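Local structure of pectate lyase 47 (Bacillus sp. TS-47, 1VBL) at residues Gln30-Val35 and Ile60-Gly65; Asp85-Phe90 and Arg115-Lys120; Asn205-Gly210 and Asn246-His251; Val294-Asn299 and Gln326-Ser331. The protein probably cleaves pectate by calcium-dependent elimination, as a thermostable secreted pectate lyase of polysaccharide lyase family 1. All coordinates share one frame; numbering follows the deposited sequence.

Interaction 1. Residues Gln30-Val35 and Ile60-Gly65; sequences QNVFVV and IIYVKG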
# COMPACT_ATOMS: atom_id res chain seq x y z
N GLN A 30 -16.33 -19.51 -18.69
CA GLN A 30 -16.78 -20.16 -17.46
C GLN A 30 -15.96 -19.70 -16.25
O GLN A 30 -16.32 -19.98 -15.10
CB GLN A 30 -16.69 -21.68 -17.59
CG GLN A 30 -15.39 -22.18 -18.20
CD GLN A 30 -15.47 -22.34 -19.71
OE1 GLN A 30 -15.91 -21.44 -20.42
NE2 GLN A 30 -15.05 -23.50 -20.20
N ASN A 31 -14.88 -18.98 -16.51
CA ASN A 31 -14.01 -18.49 -15.45
C ASN A 31 -14.08 -16.98 -15.27
O ASN A 31 -13.14 -16.35 -14.79
CB ASN A 31 -12.58 -18.94 -15.72
CG ASN A 31 -12.40 -20.43 -15.50
OD1 ASN A 31 -11.60 -21.08 -16.18
ND2 ASN A 31 -13.14 -20.98 -14.55
N VAL A 32 -15.22 -16.41 -15.65
CA VAL A 32 -15.48 -14.99 -15.52
C VAL A 32 -16.61 -14.92 -14.50
O VAL A 32 -17.71 -15.42 -14.76
CB VAL A 32 -15.94 -14.36 -16.84
CG1 VAL A 32 -16.23 -12.88 -16.64
CG2 VAL A 32 -14.87 -14.55 -17.90
N PHE A 33 -16.34 -14.32 -13.35
CA PHE A 33 -17.35 -14.25 -12.30
C PHE A 33 -17.77 -12.85 -11.89
O PHE A 33 -17.08 -11.86 -12.16
CB PHE A 33 -16.85 -14.97 -11.04
CG PHE A 33 -16.18 -16.29 -11.29
CD1 PHE A 33 -14.88 -16.34 -11.78
CD2 PHE A 33 -16.85 -17.48 -11.05
CE1 PHE A 33 -14.25 -17.57 -12.01
CE2 PHE A 33 -16.24 -18.71 -11.28
CZ PHE A 33 -14.93 -18.75 -11.76
N VAL A 34 -18.92 -12.78 -11.24
CA VAL A 34 -19.45 -11.54 -10.70
C VAL A 34 -19.70 -11.90 -9.24
O VAL A 34 -20.48 -12.82 -8.95
CB VAL A 34 -20.77 -11.13 -11.36
CG1 VAL A 34 -21.30 -9.87 -10.71
CG2 VAL A 34 -20.56 -10.91 -12.86
N VAL A 35 -19.03 -11.21 -8.32
CA VAL A 35 -19.18 -11.51 -6.91
C VAL A 35 -19.74 -10.33 -6.12
O VAL A 35 -19.45 -9.17 -6.43
CB VAL A 35 -17.84 -11.96 -6.29
CG1 VAL A 35 -17.35 -13.22 -7.00
CG2 VAL A 35 -16.80 -10.85 -6.40
N ILE A 60 -11.33 -14.02 -14.36
CA ILE A 60 -11.71 -12.62 -14.22
C ILE A 60 -12.80 -12.57 -13.17
O ILE A 60 -13.79 -13.31 -13.23
CB ILE A 60 -12.26 -12.04 -15.53
CG1 ILE A 60 -11.16 -12.02 -16.58
CG2 ILE A 60 -12.79 -10.62 -15.28
CD1 ILE A 60 -11.62 -11.57 -17.96
N ILE A 61 -12.62 -11.70 -12.19
CA ILE A 61 -13.57 -11.56 -11.11
C ILE A 61 -14.04 -10.12 -10.97
O ILE A 61 -13.26 -9.23 -10.62
CB ILE A 61 -12.95 -12.03 -9.78
CG1 ILE A 61 -12.51 -13.49 -9.92
CG2 ILE A 61 -13.94 -11.85 -8.64
CD1 ILE A 61 -11.80 -14.05 -8.72
N TYR A 62 -15.32 -9.90 -11.26
CA TYR A 62 -15.92 -8.57 -11.17
C TYR A 62 -16.54 -8.38 -9.80
O TYR A 62 -17.36 -9.18 -9.37
CB TYR A 62 -16.99 -8.40 -12.25
CG TYR A 62 -16.43 -8.27 -13.64
CD1 TYR A 62 -15.72 -7.13 -14.03
CD2 TYR A 62 -16.60 -9.29 -14.58
CE1 TYR A 62 -15.19 -7.01 -15.31
CE2 TYR A 62 -16.08 -9.17 -15.87
CZ TYR A 62 -15.38 -8.03 -16.23
OH TYR A 62 -14.86 -7.91 -17.50
N VAL A 63 -16.12 -7.32 -9.12
CA VAL A 63 -16.64 -7.00 -7.80
C VAL A 63 -17.79 -6.01 -7.93
O VAL A 63 -17.60 -4.87 -8.37
CB VAL A 63 -15.55 -6.38 -6.91
CG1 VAL A 63 -16.13 -5.98 -5.56
CG2 VAL A 63 -14.41 -7.36 -6.72
N LYS A 64 -18.99 -6.45 -7.57
CA LYS A 64 -20.16 -5.58 -7.65
C LYS A 64 -20.64 -5.17 -6.27
O LYS A 64 -20.93 -6.01 -5.42
CB LYS A 64 -21.31 -6.26 -8.40
CG LYS A 64 -22.52 -5.36 -8.55
CD LYS A 64 -23.64 -6.01 -9.33
CE LYS A 64 -24.83 -5.06 -9.49
NZ LYS A 64 -25.94 -5.67 -10.27
N GLY A 65 -20.74 -3.86 -6.05
CA GLY A 65 -21.20 -3.36 -4.77
C GLY A 65 -20.12 -3.40 -3.71
O GLY A 65 -18.93 -3.45 -4.02

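Interaction 2. Residues Asp85-Phe90 and Arg115-Lys120; sequences DPHFDF and RVRSQK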
# COMPACT_ATOMS: atom_id res chain seq x y z
N ASP A 85 -9.73 -15.01 21.35
CA ASP A 85 -9.30 -16.27 21.96
C ASP A 85 -9.89 -16.29 23.38
O ASP A 85 -10.01 -15.25 24.02
CB ASP A 85 -7.76 -16.30 22.04
CG ASP A 85 -7.23 -17.60 22.63
OD1 ASP A 85 -7.09 -18.59 21.88
OD2 ASP A 85 -6.97 -17.63 23.85
N PRO A 86 -10.25 -17.48 23.89
CA PRO A 86 -10.82 -17.61 25.23
C PRO A 86 -9.90 -17.06 26.33
O PRO A 86 -10.35 -16.65 27.39
CB PRO A 86 -11.02 -19.11 25.39
CG PRO A 86 -11.15 -19.60 23.98
CD PRO A 86 -10.12 -18.79 23.24
N HIS A 87 -8.60 -17.07 26.05
CA HIS A 87 -7.61 -16.61 27.02
C HIS A 87 -7.19 -15.16 26.81
O HIS A 87 -6.24 -14.68 27.44
CB HIS A 87 -6.37 -17.50 26.96
CG HIS A 87 -6.66 -18.95 27.23
ND1 HIS A 87 -7.08 -19.40 28.46
CD2 HIS A 87 -6.60 -20.04 26.43
CE1 HIS A 87 -7.27 -20.70 28.41
NE2 HIS A 87 -6.99 -21.12 27.19
N PHE A 88 -7.89 -14.46 25.92
CA PHE A 88 -7.55 -13.07 25.67
C PHE A 88 -8.61 -12.10 26.18
O PHE A 88 -9.81 -12.35 26.06
CB PHE A 88 -7.33 -12.81 24.18
CG PHE A 88 -7.03 -11.37 23.86
CD1 PHE A 88 -8.05 -10.48 23.55
CD2 PHE A 88 -5.72 -10.90 23.90
CE1 PHE A 88 -7.77 -9.14 23.28
CE2 PHE A 88 -5.43 -9.57 23.64
CZ PHE A 88 -6.46 -8.68 23.33
N ASP A 89 -8.14 -11.00 26.76
CA ASP A 89 -9.01 -9.95 27.27
C ASP A 89 -8.23 -8.65 27.10
O ASP A 89 -7.13 -8.50 27.63
CB ASP A 89 -9.34 -10.17 28.75
CG ASP A 89 -10.17 -9.04 29.33
OD1 ASP A 89 -9.59 -8.03 29.78
OD2 ASP A 89 -11.42 -9.16 29.32
N PHE A 90 -8.81 -7.72 26.34
CA PHE A 90 -8.16 -6.44 26.07
C PHE A 90 -7.70 -5.71 27.32
O PHE A 90 -6.54 -5.31 27.43
CB PHE A 90 -9.09 -5.53 25.26
CG PHE A 90 -8.41 -4.31 24.71
CD1 PHE A 90 -9.01 -3.05 24.83
CD2 PHE A 90 -7.19 -4.40 24.07
CE1 PHE A 90 -8.38 -1.92 24.32
CE2 PHE A 90 -6.55 -3.28 23.56
CZ PHE A 90 -7.15 -2.03 23.68
N ARG A 115 -3.36 -13.25 22.23
CA ARG A 115 -3.56 -12.18 21.25
C ARG A 115 -3.16 -12.71 19.88
O ARG A 115 -3.84 -12.45 18.88
CB ARG A 115 -2.71 -10.96 21.59
CG ARG A 115 -2.91 -9.79 20.62
CD ARG A 115 -1.80 -8.75 20.72
NE ARG A 115 -0.51 -9.29 20.29
CZ ARG A 115 -0.19 -9.58 19.03
NH1 ARG A 115 -1.07 -9.38 18.06
NH2 ARG A 115 1.01 -10.08 18.75
N VAL A 116 -2.06 -13.44 19.83
CA VAL A 116 -1.56 -14.00 18.58
C VAL A 116 -2.58 -14.93 17.95
O VAL A 116 -2.78 -14.89 16.73
CB VAL A 116 -0.23 -14.78 18.80
CG1 VAL A 116 0.16 -15.52 17.52
CG2 VAL A 116 0.88 -13.82 19.20
N ARG A 117 -3.22 -15.77 18.75
CA ARG A 117 -4.22 -16.68 18.20
C ARG A 117 -5.44 -15.91 17.70
O ARG A 117 -5.99 -16.23 16.65
CB ARG A 117 -4.64 -17.73 19.23
CG ARG A 117 -3.56 -18.76 19.55
CD ARG A 117 -4.11 -19.92 20.38
NE ARG A 117 -4.60 -19.49 21.68
CZ ARG A 117 -3.84 -19.40 22.77
NH1 ARG A 117 -2.56 -19.72 22.72
NH2 ARG A 117 -4.37 -18.97 23.91
N SER A 118 -5.84 -14.88 18.44
CA SER A 118 -6.99 -14.07 18.04
C SER A 118 -6.68 -13.40 16.70
O SER A 118 -7.52 -13.35 15.80
CB SER A 118 -7.27 -12.99 19.09
OG SER A 118 -7.53 -13.57 20.36
N GLN A 119 -5.46 -12.89 16.59
CA GLN A 119 -5.01 -12.22 15.38
C GLN A 119 -4.99 -13.19 14.21
O GLN A 119 -5.43 -12.87 13.10
CB GLN A 119 -3.61 -11.64 15.59
CG GLN A 119 -3.02 -10.98 14.36
CD GLN A 119 -1.51 -11.06 14.33
OE1 GLN A 119 -0.83 -10.54 15.22
NE2 GLN A 119 -0.98 -11.73 13.32
N LYS A 120 -4.48 -14.40 14.44
CA LYS A 120 -4.42 -15.40 13.39
C LYS A 120 -5.81 -15.75 12.86
O LYS A 120 -5.99 -15.96 11.66
CB LYS A 120 -3.74 -16.68 13.89
CG LYS A 120 -3.70 -17.78 12.84
CD LYS A 120 -3.09 -19.06 13.37
CE LYS A 120 -3.18 -20.17 12.33
NZ LYS A 120 -2.57 -19.76 11.04

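Interaction 3. Residues Asn205-Gly210 and Asn246-His251; sequences NTFTDG and NVFTNH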
# COMPACT_ATOMS: atom_id res chain seq x y z
N ASN A 205 -7.59 2.41 -8.49
CA ASN A 205 -8.24 1.98 -7.26
C ASN A 205 -8.15 3.17 -6.33
O ASN A 205 -7.41 4.12 -6.58
CB ASN A 205 -7.50 0.79 -6.64
CG ASN A 205 -7.52 -0.44 -7.53
OD1 ASN A 205 -8.58 -1.04 -7.76
ND2 ASN A 205 -6.36 -0.81 -8.05
N THR A 206 -8.93 3.13 -5.26
CA THR A 206 -8.90 4.19 -4.27
C THR A 206 -8.64 3.52 -2.93
O THR A 206 -9.25 2.50 -2.61
CB THR A 206 -10.23 4.98 -4.24
OG1 THR A 206 -10.36 5.74 -5.45
CG2 THR A 206 -10.26 5.93 -3.05
N PHE A 207 -7.70 4.08 -2.18
CA PHE A 207 -7.35 3.53 -0.87
C PHE A 207 -7.61 4.60 0.17
O PHE A 207 -7.12 5.72 0.05
CB PHE A 207 -5.87 3.14 -0.87
CG PHE A 207 -5.52 2.05 -1.85
CD1 PHE A 207 -5.55 0.71 -1.46
CD2 PHE A 207 -5.18 2.37 -3.16
CE1 PHE A 207 -5.24 -0.30 -2.37
CE2 PHE A 207 -4.87 1.37 -4.08
CZ PHE A 207 -4.90 0.03 -3.69
N THR A 208 -8.38 4.25 1.20
CA THR A 208 -8.70 5.20 2.26
C THR A 208 -9.04 4.48 3.55
O THR A 208 -9.49 3.34 3.51
CB THR A 208 -9.92 6.07 1.88
OG1 THR A 208 -10.22 6.97 2.95
CG2 THR A 208 -11.14 5.19 1.61
N ASP A 209 -8.81 5.12 4.69
CA ASP A 209 -9.18 4.50 5.95
C ASP A 209 -10.69 4.67 6.11
O ASP A 209 -11.31 4.10 7.01
CB ASP A 209 -8.42 5.13 7.13
CG ASP A 209 -6.98 4.66 7.20
OD1 ASP A 209 -6.60 3.79 6.39
OD2 ASP A 209 -6.22 5.14 8.08
N GLY A 210 -11.27 5.47 5.21
CA GLY A 210 -12.71 5.70 5.19
C GLY A 210 -13.40 6.07 6.49
O GLY A 210 -13.04 7.04 7.14
N ASN A 246 -4.00 5.57 -9.07
CA ASN A 246 -4.70 5.20 -7.84
C ASN A 246 -4.78 6.42 -6.94
O ASN A 246 -4.01 7.36 -7.07
CB ASN A 246 -3.94 4.11 -7.08
CG ASN A 246 -3.82 2.83 -7.86
OD1 ASN A 246 -4.80 2.09 -8.02
ND2 ASN A 246 -2.61 2.54 -8.34
N VAL A 247 -5.74 6.39 -6.03
CA VAL A 247 -5.88 7.47 -5.06
C VAL A 247 -5.51 6.84 -3.71
O VAL A 247 -5.99 5.76 -3.39
CB VAL A 247 -7.33 8.00 -4.97
CG1 VAL A 247 -7.47 8.91 -3.75
CG2 VAL A 247 -7.69 8.77 -6.23
N PHE A 248 -4.64 7.51 -2.97
CA PHE A 248 -4.24 7.06 -1.64
C PHE A 248 -4.55 8.26 -0.75
O PHE A 248 -3.92 9.31 -0.87
CB PHE A 248 -2.74 6.75 -1.58
CG PHE A 248 -2.31 5.65 -2.50
CD1 PHE A 248 -1.86 5.93 -3.78
CD2 PHE A 248 -2.38 4.32 -2.08
CE1 PHE A 248 -1.47 4.90 -4.64
CE2 PHE A 248 -1.99 3.29 -2.93
CZ PHE A 248 -1.54 3.58 -4.22
N THR A 249 -5.53 8.11 0.13
CA THR A 249 -5.90 9.22 0.99
C THR A 249 -6.30 8.76 2.38
O THR A 249 -6.62 7.58 2.60
CB THR A 249 -7.09 10.00 0.34
OG1 THR A 249 -7.32 11.22 1.06
CG2 THR A 249 -8.35 9.16 0.36
N ASN A 250 -6.25 9.70 3.33
CA ASN A 250 -6.62 9.45 4.72
C ASN A 250 -6.07 8.12 5.23
O ASN A 250 -6.82 7.20 5.55
CB ASN A 250 -8.14 9.47 4.87
CG ASN A 250 -8.75 10.79 4.41
OD1 ASN A 250 -8.14 11.84 4.54
ND2 ASN A 250 -9.97 10.72 3.88
N HIS A 251 -4.75 8.06 5.31
CA HIS A 251 -4.06 6.85 5.76
C HIS A 251 -2.67 7.24 6.22
O HIS A 251 -2.09 8.22 5.73
CB HIS A 251 -3.97 5.86 4.60
CG HIS A 251 -3.39 4.53 4.98
ND1 HIS A 251 -4.11 3.56 5.64
CD2 HIS A 251 -2.15 4.01 4.79
CE1 HIS A 251 -3.34 2.50 5.83
NE2 HIS A 251 -2.15 2.75 5.32
O HOH W 1 -11.94 8.90 2.32

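Interaction 4. Residues Val294-Asn299 and Gln326-Ser331; sequences VHIYNN and QNNYFS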
# COMPACT_ATOMS: atom_id res chain seq x y z
N VAL A 294 13.09 1.95 -8.63
CA VAL A 294 11.71 2.39 -8.58
C VAL A 294 11.54 3.70 -9.35
O VAL A 294 12.20 4.70 -9.06
CB VAL A 294 11.26 2.58 -7.12
CG1 VAL A 294 9.82 3.08 -7.09
CG2 VAL A 294 11.37 1.25 -6.36
N HIS A 295 10.66 3.66 -10.34
CA HIS A 295 10.37 4.82 -11.18
C HIS A 295 9.13 5.52 -10.64
O HIS A 295 8.04 4.94 -10.59
CB HIS A 295 10.12 4.36 -12.63
CG HIS A 295 10.14 5.48 -13.63
ND1 HIS A 295 9.66 5.33 -14.91
CD2 HIS A 295 10.62 6.74 -13.55
CE1 HIS A 295 9.85 6.46 -15.58
NE2 HIS A 295 10.43 7.33 -14.77
N ILE A 296 9.31 6.76 -10.22
CA ILE A 296 8.23 7.56 -9.65
C ILE A 296 8.00 8.78 -10.52
O ILE A 296 8.84 9.69 -10.53
CB ILE A 296 8.62 8.03 -8.23
CG1 ILE A 296 8.96 6.82 -7.35
CG2 ILE A 296 7.50 8.87 -7.62
CD1 ILE A 296 9.42 7.19 -5.95
N TYR A 297 6.89 8.83 -11.24
CA TYR A 297 6.64 9.98 -12.09
C TYR A 297 5.19 10.41 -12.24
O TYR A 297 4.27 9.61 -12.10
CB TYR A 297 7.26 9.74 -13.48
CG TYR A 297 6.50 8.80 -14.40
CD1 TYR A 297 5.52 9.29 -15.27
CD2 TYR A 297 6.78 7.43 -14.43
CE1 TYR A 297 4.85 8.44 -16.15
CE2 TYR A 297 6.11 6.57 -15.31
CZ TYR A 297 5.15 7.09 -16.17
OH TYR A 297 4.49 6.24 -17.03
N ASN A 298 5.00 11.70 -12.49
CA ASN A 298 3.67 12.27 -12.68
C ASN A 298 2.70 12.00 -11.54
O ASN A 298 1.50 11.82 -11.78
CB ASN A 298 3.08 11.76 -13.99
CG ASN A 298 3.71 12.40 -15.22
OD1 ASN A 298 3.49 11.94 -16.34
ND2 ASN A 298 4.48 13.46 -15.01
N ASN A 299 3.20 11.95 -10.31
CA ASN A 299 2.31 11.72 -9.18
C ASN A 299 1.98 13.08 -8.58
O ASN A 299 2.78 14.01 -8.68
CB ASN A 299 2.99 10.84 -8.13
CG ASN A 299 3.22 9.43 -8.63
OD1 ASN A 299 2.28 8.66 -8.80
ND2 ASN A 299 4.48 9.10 -8.87
N GLN A 326 10.51 11.62 -11.58
CA GLN A 326 10.32 12.60 -12.65
C GLN A 326 8.97 13.30 -12.64
O GLN A 326 7.92 12.67 -12.53
CB GLN A 326 10.45 11.92 -14.02
CG GLN A 326 11.83 11.44 -14.41
CD GLN A 326 11.81 10.78 -15.77
OE1 GLN A 326 11.49 9.60 -15.90
NE2 GLN A 326 12.13 11.55 -16.80
N ASN A 327 9.01 14.62 -12.78
CA ASN A 327 7.81 15.43 -12.89
C ASN A 327 6.67 15.14 -11.92
O ASN A 327 5.53 14.91 -12.34
CB ASN A 327 7.31 15.34 -14.34
CG ASN A 327 8.36 15.80 -15.34
OD1 ASN A 327 9.52 15.98 -14.98
ND2 ASN A 327 7.95 15.97 -16.60
N ASN A 328 6.98 15.15 -10.63
CA ASN A 328 5.97 14.94 -9.61
C ASN A 328 5.62 16.32 -9.08
O ASN A 328 6.47 17.21 -9.03
CB ASN A 328 6.51 14.05 -8.48
CG ASN A 328 6.90 12.68 -8.98
OD1 ASN A 328 8.07 12.41 -9.24
ND2 ASN A 328 5.91 11.81 -9.13
N TYR A 329 4.36 16.49 -8.69
CA TYR A 329 3.87 17.78 -8.21
C TYR A 329 3.41 17.70 -6.75
O TYR A 329 2.56 16.88 -6.41
CB TYR A 329 2.70 18.21 -9.10
CG TYR A 329 2.30 19.67 -9.00
CD1 TYR A 329 2.40 20.50 -10.11
CD2 TYR A 329 1.78 20.20 -7.82
CE1 TYR A 329 2.00 21.83 -10.06
CE2 TYR A 329 1.37 21.53 -7.75
CZ TYR A 329 1.48 22.34 -8.88
OH TYR A 329 1.07 23.65 -8.84
N PHE A 330 3.96 18.57 -5.91
CA PHE A 330 3.59 18.61 -4.49
C PHE A 330 2.86 19.90 -4.14
O PHE A 330 3.28 20.99 -4.54
CB PHE A 330 4.82 18.52 -3.58
CG PHE A 330 5.53 17.20 -3.63
CD1 PHE A 330 6.41 16.90 -4.67
CD2 PHE A 330 5.35 16.27 -2.61
CE1 PHE A 330 7.09 15.70 -4.69
CE2 PHE A 330 6.03 15.06 -2.62
CZ PHE A 330 6.90 14.77 -3.66
N SER A 331 1.78 19.77 -3.38
CA SER A 331 1.00 20.92 -2.95
C SER A 331 0.78 20.84 -1.44
O SER A 331 0.33 19.81 -0.93
CB SER A 331 -0.36 20.94 -3.66
OG SER A 331 -1.14 22.05 -3.25

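Interaction 1. Residues Gln30-Val35 and Ile60-Gly65
Phe33 bonds to strand 60-63 through both its backbone N, which donates to Ile60 O at 2.7 Å, almost straight at the hydrogen (169°), and its O, which accepts from Tyr62 N at 2.8 Å. Val35, two residues on, repeats the pattern, its N giving a bond to Tyr62 O and its O taking one from Lys64 N, while Ile60 N reaches back to Asn31 O. Phe33 and Val35 each bond to the residues flanking their partners, Ile61 and Val63, the signature of parallel pairing, and the axes of 32-35 and 60-63 approach to 4.6 Å at 21°. These strands belong to the N-terminal part of the right-handed parallel beta-helix of pectate lyases, with helix 38-44 between them in sequence. On the face bearing Val32 and Tyr62, Val32 CG1 stands anti to the backbone N (chi1 178°) and meets the edge of the Tyr62 ring, 3.8 Å from CE2. Ile60 CG2 lies over one face of that ring, toward the rim, and Tyr62 OH hydrogen-bonds with Gly4 N and Glu2 OE2. On the other face Val35 CG2 packs against Ile61 CG2 at 3.8 Å. Phe33 CD1 approaches Ile61 CG1 at 4.1 Å, beside Ala44 of helix 38-44.

Interaction 2. Residues Asp85-Phe90 and Arg115-Lys120
Asp85 and Arg117 form a two-pronged salt bridge, Arg117 NE bonding to Asp85 OD1 at 2.7 Å and Arg117 NH2 to Asp85 OD2 at 2.9 Å. The guanidinium offers its NE side nearly in its own plane, yet both oxygens are met from above the carboxylate, the two planes being 58° apart. Arg117 reaches this position through a bend about its CG-CD bond (chi3 -63°). Asp85 has CG anti to its own N (chi1 -178°), which carries the carboxylate to the helix while OD2 also accepts from His87 N at 2.8 Å, from the face opposite Arg117 NH2. Replacing Asp85 with an alanine would probably leave the Arg117 guanidinium without its carboxylate and His87 N without its acceptor. At the backbone, Ser118 OG accepts from Asp85 N at 2.8 Å and also bonds to Ala114 O within the helix. Phe88 and Arg115 run alongside each other, with Phe88 CE2 3.7 Å from Arg115 CB; the Arg115 guanidinium forms a salt bridge with Glu112, and the Phe88 ring meets Phe172 edge-to-face. The Asp85 OD2 bond to His87 N defines an Asx turn, set within a type I beta turn from Asp85 to Phe88 that docks on helix 110-126.

Interaction 3. Residues Asn205-Gly210 and Asn246-His251
Asn246 OD1 is gripped twice by one residue, taking a bond from Asn205 N at 2.8 Å and a longer, more bent one from Asn205 ND2 at 3.3 Å. The two donors come from opposite faces of the Asn246 amide. Both side chains have CG anti to the carbonyl carbon (chi1 -63° in each), and their amides lie side by side with planes 7° apart. Asn205 ND2 also bonds to Ile160 O, and Asn246 ND2 to Ile202 O, so the amides link successive coils. A leucine in place of Asn246 would probably leave Asn205 N and Ile202 O without these side-chain partners and interrupt the file of amides. Beyond them the backbones pair in parallel: Val247 N bonds to Asn205 O, Phe207 N to Val247 O at 2.7 Å, and Thr249 N to Phe207 O. The Phe207 and Phe248 rings point the same way with planes only 5° apart, but they are slid so that little overlaps; Phe207 CD2 and Phe248 CE2 approach to 3.3 Å. Phe165 and Tyr279 continue this aromatic row. At the far end, His251 ND1 donates to Asp209 OD1 at 2.6 Å, in the imidazole plane and on the syn side of the carboxylate but tilted somewhat out of its plane, which stands steeply to the ring. Thr208 OG1 accepts from Gly210 N in an ST turn and shares a water with Asn250 ND2. Rows of aligned asparagines and aromatics inside parallel coils are characteristic of the pectate lyase beta-helix, here with the His251 side chain about 9 Å from the bound calcium.

Interaction 4. Residues Val294-Asn299 and Gln326-Ser331
Successive coils of the parallel beta-helix meet here where each coil turns a corner, at Asn298 and at Asn327, both with positive phi. Leading into the corner, Gln326 N bonds to Ile296 O at 2.8 Å, and Asn298 N returns a bond to Gln326 O at 3.1 Å. Tyr297 and Gln326 thus pair as parallel neighbours, with Tyr297 CB 3.9 Å from Gln326 CB. After it, Tyr329 N bonds to Asn299 O at 2.9 Å and restores the pairing. A side-chain bond runs next to the first pair: His295 NE2 donates to Gln326 OE1 at 2.7 Å, with the ring and amide planes only 24° apart and the oxygen lying close to the imidazole plane. Gln326 spans the distance because its chain is extended beyond CG (chi2 179°). Tyr297 CD2 lies 3.4 Å above one face of the His295 ring, near its rim. At the corner itself Asn298 ND2 donates to Asn327 O at 3.2 Å, the acceptor lying in its amide plane, while Asn298 OD1 takes a bond from His397 N. The amides of Asn299 and Asn328 lie side by side and nearly coplanar, consistent with the aligned asparagines of pectate lyase coils. Strand 272-280 flanks the pair beyond 293-303, where Tyr297 stacks on His275 and Asn299 bonds to Asn277, and strand 351-361 flanks it beyond 322-332, where Tyr329 OH bonds to Asp360.

In the fold
From the N terminus, interaction 1 closes first, bringing strand 59-63 back beside 32-35 after helix 38-44. Interaction 2 then closes a largely helical excursion, holding the turn at 85-90 against helix 110-126; its centre is 34 Å from that of interaction 1. Interactions 3 and 4 each join consecutive coils of the beta-helix, and the excursions they close, of 35 and 26 residues, contain strands but no helix. The four follow in series, so none nests within or crosses another. Interactions 3 and 4 have centres 18 Å apart, with strand 272-280 between their coils, whereas interactions 2 and 4 lie on opposite sides of the chain's centre.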